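Local coordinates for protein DOA1 (Saccharomyces cerevisiae, PDB 3ODT), which binds ubiquitin through a WD40 beta-propeller domain and is linked to the regulated turnover of F-box proteins, at residues A[228-240]-A[268-280]. Numbering follows the deposited sequence. Where two conformers were deposited one is given.
Sequences VYCIKLLPNGDIV and SIWSVDCMSNGDI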
loop_
_atom_site.group_PDB
_atom_site.type_symbol
_atom_site.label_atom_id
_atom_site.label_comp_id
_atom_site.label_asym_id
_atom_site.label_seq_id
_atom_site.Cartn_x
_atom_site.Cartn_y
_atom_site.Cartn_z
ATOM N N VAL A 228 9.099 9.148 -2.217
ATOM C CA VAL A 228 8.421 8.403 -1.172
ATOM C C VAL A 228 7.326 7.575 -1.837
ATOM O O VAL A 228 6.419 8.134 -2.464
ATOM C CB VAL A 228 7.855 9.296 -0.062
ATOM C CG1 VAL A 228 7.376 8.435 1.088
ATOM C CG2 VAL A 228 8.882 10.313 0.407
ATOM N N TYR A 229 7.406 6.244 -1.705
ATOM C CA TYR A 229 6.498 5.353 -2.420
ATOM C C TYR A 229 5.287 4.887 -1.631
ATOM O O TYR A 229 4.254 4.580 -2.221
ATOM C CB TYR A 229 7.253 4.109 -2.872
ATOM C CG TYR A 229 8.361 4.351 -3.873
ATOM C CD1 TYR A 229 8.174 5.185 -4.973
ATOM C CD2 TYR A 229 9.594 3.761 -3.720
ATOM C CE1 TYR A 229 9.177 5.401 -5.891
ATOM C CE2 TYR A 229 10.603 3.948 -4.662
ATOM C CZ TYR A 229 10.387 4.787 -5.722
ATOM O OH TYR A 229 11.368 4.980 -6.635
ATOM N N CYS A 230 5.402 4.804 -0.298
ATOM C CA CYS A 230 4.338 4.167 0.466
ATOM C C CYS A 230 4.331 4.771 1.846
ATOM O O CYS A 230 5.398 5.119 2.359
ATOM C CB CYS A 230 4.597 2.653 0.563
ATOM S SG CYS A 230 3.218 1.727 1.307
ATOM N N ILE A 231 3.130 4.955 2.411
ATOM C CA ILE A 231 2.923 5.347 3.790
ATOM C C ILE A 231 1.775 4.527 4.367
ATOM O O ILE A 231 0.833 4.166 3.665
ATOM C CB ILE A 231 2.566 6.835 3.938
ATOM C CG1 ILE A 231 1.486 7.239 2.941
ATOM C CG2 ILE A 231 3.795 7.689 3.754
ATOM C CD1 ILE A 231 1.018 8.664 3.033
ATOM N N LYS A 232 1.873 4.245 5.659
ATOM C CA LYS A 232 0.852 3.548 6.428
ATOM C C LYS A 232 0.810 4.126 7.828
ATOM O O LYS A 232 1.783 4.682 8.302
ATOM C CB LYS A 232 1.115 2.043 6.529
ATOM C CG LYS A 232 1.047 1.288 5.212
ATOM C CD LYS A 232 -0.376 1.158 4.694
ATOM C CE LYS A 232 -0.361 0.836 3.208
ATOM N NZ LYS A 232 0.167 -0.543 2.897
ATOM N N LEU A 233 -0.332 3.995 8.473
ATOM C CA LEU A 233 -0.476 4.326 9.886
ATOM C C LEU A 233 -0.362 3.079 10.751
ATOM O O LEU A 233 -1.031 2.077 10.525
ATOM C CB LEU A 233 -1.825 5.017 10.159
ATOM C CG LEU A 233 -2.055 6.290 9.351
ATOM C CD1 LEU A 233 -3.479 6.820 9.505
ATOM C CD2 LEU A 233 -1.011 7.347 9.754
ATOM N N LEU A 234 0.510 3.153 11.751
ATOM C CA LEU A 234 0.637 2.136 12.771
ATOM C C LEU A 234 -0.536 2.170 13.736
ATOM O O LEU A 234 -1.264 3.157 13.835
ATOM C CB LEU A 234 1.950 2.372 13.524
ATOM C CG LEU A 234 3.184 2.027 12.699
ATOM C CD1 LEU A 234 4.421 2.682 13.285
ATOM C CD2 LEU A 234 3.360 0.514 12.607
ATOM N N PRO A 235 -0.721 1.078 14.465
ATOM C CA PRO A 235 -1.788 1.028 15.468
ATOM C C PRO A 235 -1.798 2.208 16.439
ATOM O O PRO A 235 -2.896 2.622 16.848
ATOM C CB PRO A 235 -1.506 -0.280 16.223
ATOM C CG PRO A 235 -0.826 -1.158 15.200
ATOM C CD PRO A 235 -0.036 -0.220 14.300
ATOM N N ASN A 236 -0.635 2.755 16.793
ATOM C CA ASN A 236 -0.573 3.874 17.759
ATOM C C ASN A 236 -0.666 5.244 17.065
ATOM O O ASN A 236 -0.457 6.283 17.702
ATOM C CB ASN A 236 0.724 3.802 18.575
ATOM C CG ASN A 236 1.963 4.140 17.741
ATOM O OD1 ASN A 236 1.876 4.332 16.545
ATOM N ND2 ASN A 236 3.118 4.209 18.382
ATOM N N GLY A 237 -0.926 5.233 15.761
ATOM C CA GLY A 237 -1.078 6.454 14.993
ATOM C C GLY A 237 0.168 7.001 14.308
ATOM O O GLY A 237 0.052 7.911 13.469
ATOM N N ASP A 238 1.341 6.460 14.629
ATOM C CA ASP A 238 2.584 6.930 14.014
ATOM C C ASP A 238 2.558 6.590 12.527
ATOM O O ASP A 238 1.824 5.675 12.087
ATOM C CB ASP A 238 3.812 6.240 14.599
ATOM C CG ASP A 238 4.179 6.710 15.996
ATOM O OD1 ASP A 238 3.608 7.703 16.494
ATOM O OD2 ASP A 238 5.087 6.062 16.584
ATOM N N ILE A 239 3.361 7.296 11.749
ATOM C CA ILE A 239 3.424 7.071 10.320
ATOM C C ILE A 239 4.639 6.192 10.018
ATOM O O ILE A 239 5.723 6.420 10.553
ATOM C CB ILE A 239 3.583 8.401 9.552
ATOM C CG1 ILE A 239 2.448 9.371 9.883
ATOM C CG2 ILE A 239 3.705 8.128 8.053
ATOM C CD1 ILE A 239 2.723 10.793 9.397
ATOM N N VAL A 240 4.445 5.181 9.181
ATOM C CA VAL A 240 5.573 4.471 8.596
ATOM C C VAL A 240 5.621 4.776 7.098
ATOM O O VAL A 240 4.596 4.749 6.412
ATOM C CB VAL A 240 5.508 2.955 8.829
ATOM C CG1 VAL A 240 4.302 2.330 8.191
ATOM C CG2 VAL A 240 6.759 2.313 8.290
ATOM N N SER A 268 15.681 0.332 -3.802
ATOM C CA SER A 268 14.330 0.894 -3.632
ATOM C C SER A 268 13.539 0.117 -2.614
ATOM O O SER A 268 13.523 -1.133 -2.655
ATOM C CB SER A 268 13.552 0.800 -4.952
ATOM O OG SER A 268 14.246 1.405 -6.028
ATOM N N ILE A 269 12.841 0.815 -1.722
ATOM C CA ILE A 269 11.917 0.155 -0.799
ATOM C C ILE A 269 10.489 0.487 -1.268
ATOM O O ILE A 269 10.098 1.641 -1.231
ATOM C CB ILE A 269 12.094 0.630 0.655
ATOM C CG1 ILE A 269 13.573 0.768 1.016
ATOM C CG2 ILE A 269 11.346 -0.355 1.603
ATOM C CD1 ILE A 269 14.403 -0.476 0.782
ATOM N N TRP A 270 9.778 -0.516 -1.799
ATOM C CA TRP A 270 8.529 -0.277 -2.500
ATOM C C TRP A 270 7.284 -0.170 -1.635
ATOM O O TRP A 270 6.332 0.518 -1.999
ATOM C CB TRP A 270 8.294 -1.355 -3.558
ATOM C CG TRP A 270 9.315 -1.361 -4.608
ATOM C CD1 TRP A 270 10.229 -2.334 -4.867
ATOM C CD2 TRP A 270 9.542 -0.320 -5.561
ATOM N NE1 TRP A 270 11.024 -1.961 -5.929
ATOM C CE2 TRP A 270 10.622 -0.727 -6.368
ATOM C CE3 TRP A 270 8.951 0.919 -5.790
ATOM C CZ2 TRP A 270 11.114 0.056 -7.401
ATOM C CZ3 TRP A 270 9.433 1.701 -6.837
ATOM C CH2 TRP A 270 10.525 1.276 -7.606
ATOM N N SER A 271 7.261 -0.936 -0.551
ATOM C CA SER A 271 6.016 -1.098 0.180
ATOM C C SER A 271 6.247 -1.438 1.645
ATOM O O SER A 271 7.208 -2.134 2.011
ATOM C CB SER A 271 5.216 -2.234 -0.475
ATOM O OG SER A 271 3.953 -2.412 0.169
ATOM N N VAL A 272 5.381 -0.883 2.477
ATOM C CA VAL A 272 5.255 -1.267 3.879
ATOM C C VAL A 272 3.803 -1.518 4.227
ATOM O O VAL A 272 2.874 -0.969 3.592
ATOM C CB VAL A 272 5.789 -0.176 4.834
ATOM C CG1 VAL A 272 7.314 -0.092 4.742
ATOM C CG2 VAL A 272 5.185 1.198 4.482
ATOM N N ASP A 273 3.608 -2.376 5.219
ATOM C CA ASP A 273 2.305 -2.537 5.847
ATOM C C ASP A 273 2.551 -2.861 7.308
ATOM O O ASP A 273 3.658 -3.210 7.689
ATOM C CB ASP A 273 1.479 -3.623 5.163
ATOM C CG ASP A 273 -0.033 -3.472 5.414
ATOM O OD1 ASP A 273 -0.495 -2.337 5.451
ATOM O OD2 ASP A 273 -0.745 -4.462 5.547
ATOM N N CYS A 274 1.491 -2.700 8.097
ATOM C CA CYS A 274 1.525 -2.837 9.554
ATOM C C CYS A 274 0.607 -3.969 10.057
ATOM O O CYS A 274 -0.599 -3.981 9.788
ATOM C CB CYS A 274 1.105 -1.506 10.217
ATOM S SG CYS A 274 2.151 -0.052 9.756
HETATM N N MSE A 275 1.192 -4.927 10.770
HETATM C CA MSE A 275 0.427 -5.896 11.527
HETATM C C MSE A 275 -0.340 -5.218 12.642
HETATM O O MSE A 275 0.015 -4.115 13.089
HETATM C CB MSE A 275 1.344 -6.941 12.155
HETATM C CG MSE A 275 1.334 -8.270 11.471
HETATM SE SE MSE A 275 2.833 -9.298 12.104
HETATM C CE MSE A 275 4.005 -8.701 10.698
ATOM N N SER A 276 -1.375 -5.891 13.129
ATOM C CA SER A 276 -2.124 -5.358 14.259
ATOM C C SER A 276 -1.304 -5.223 15.519
ATOM O O SER A 276 -1.662 -4.423 16.390
ATOM C CB SER A 276 -3.352 -6.234 14.541
ATOM O OG SER A 276 -3.024 -7.425 15.237
ATOM N N ASN A 277 -0.223 -6.019 15.631
ATOM C CA ASN A 277 0.611 -6.013 16.825
ATOM C C ASN A 277 1.720 -4.967 16.743
ATOM O O ASN A 277 2.599 -4.909 17.598
ATOM C CB ASN A 277 1.185 -7.398 17.097
ATOM C CG ASN A 277 2.108 -7.877 16.002
ATOM O OD1 ASN A 277 2.474 -7.146 15.099
ATOM N ND2 ASN A 277 2.461 -9.130 16.074
ATOM N N GLY A 278 1.682 -4.166 15.682
ATOM C CA GLY A 278 2.653 -3.119 15.474
ATOM C C GLY A 278 3.851 -3.489 14.599
ATOM O O GLY A 278 4.615 -2.618 14.226
ATOM N N ASP A 279 4.033 -4.763 14.279
ATOM C CA ASP A 279 5.172 -5.147 13.466
ATOM C C ASP A 279 5.041 -4.570 12.065
ATOM O O ASP A 279 3.932 -4.392 11.553
ATOM C CB ASP A 279 5.336 -6.667 13.418
ATOM C CG ASP A 279 5.889 -7.238 14.718
ATOM O OD1 ASP A 279 5.919 -6.539 15.752
ATOM O OD2 ASP A 279 6.303 -8.432 14.688
ATOM N N ILE A 280 6.179 -4.283 11.459
ATOM C CA ILE A 280 6.221 -3.642 10.150
ATOM C C ILE A 280 6.705 -4.631 9.094
ATOM O O ILE A 280 7.725 -5.290 9.288
ATOM C CB ILE A 280 7.122 -2.386 10.146
ATOM C CG1 ILE A 280 6.531 -1.314 11.068
ATOM C CG2 ILE A 280 7.239 -1.861 8.741
ATOM C CD1 ILE A 280 7.467 -0.153 11.348
#
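The Y229 ring lies beside the W270 indole in an offset stack, six-membered rings 4.5 Å apart at their centroids and planes inclined by 28°. W270 CZ3 sits over one face of the tyrosine, 3.3 Å from Y229 CE2, while I269 O meets the tyrosine edge in plane. Both side chains have CG anti to the carbonyl carbon; they lie side by side and point the same way. Their polar ends have separate partners: Y229 OH bonds E244, which also takes S268 OG, and W270 NE1 bonds D20, a ligand of the calcium ion.

V272 N gives a straight N-H...S bond (178°) to C230 SG, 3.6 Å away, a usual length for a sulfur acceptor. K232, bent at chi2 and chi4, folds its chain back so that NZ reaches V272 O at 2.8 Å, in the carbonyl plane. The same NZ forms a salt bridge with D273 OD1, approached from above the carboxylate plane; D273 OD2 is held by the backbone N of A26.

Strands 228-233 and 269-274 are the innermost strands of adjacent blades of the seven-bladed WD40 propeller, side by side and parallel (4° between their directions), lining the central channel. Each carries a classic beta bulge, at Y229-C230 and at W270-S271.

Farther along, apolar side chains meet between the blades. V240 and V272 meet tip to tip, CG1 to CG2 at 4.0 Å. I280 takes L234 CD2 on CG1 and V240 CG2 on CD1, both at 4.0 Å. Past the C-terminal ends of the two strands, the P235 ring sets CG against S276 O (3.6 Å) and M275 O, joining the two type I turns, L234-G237 and M275-G278.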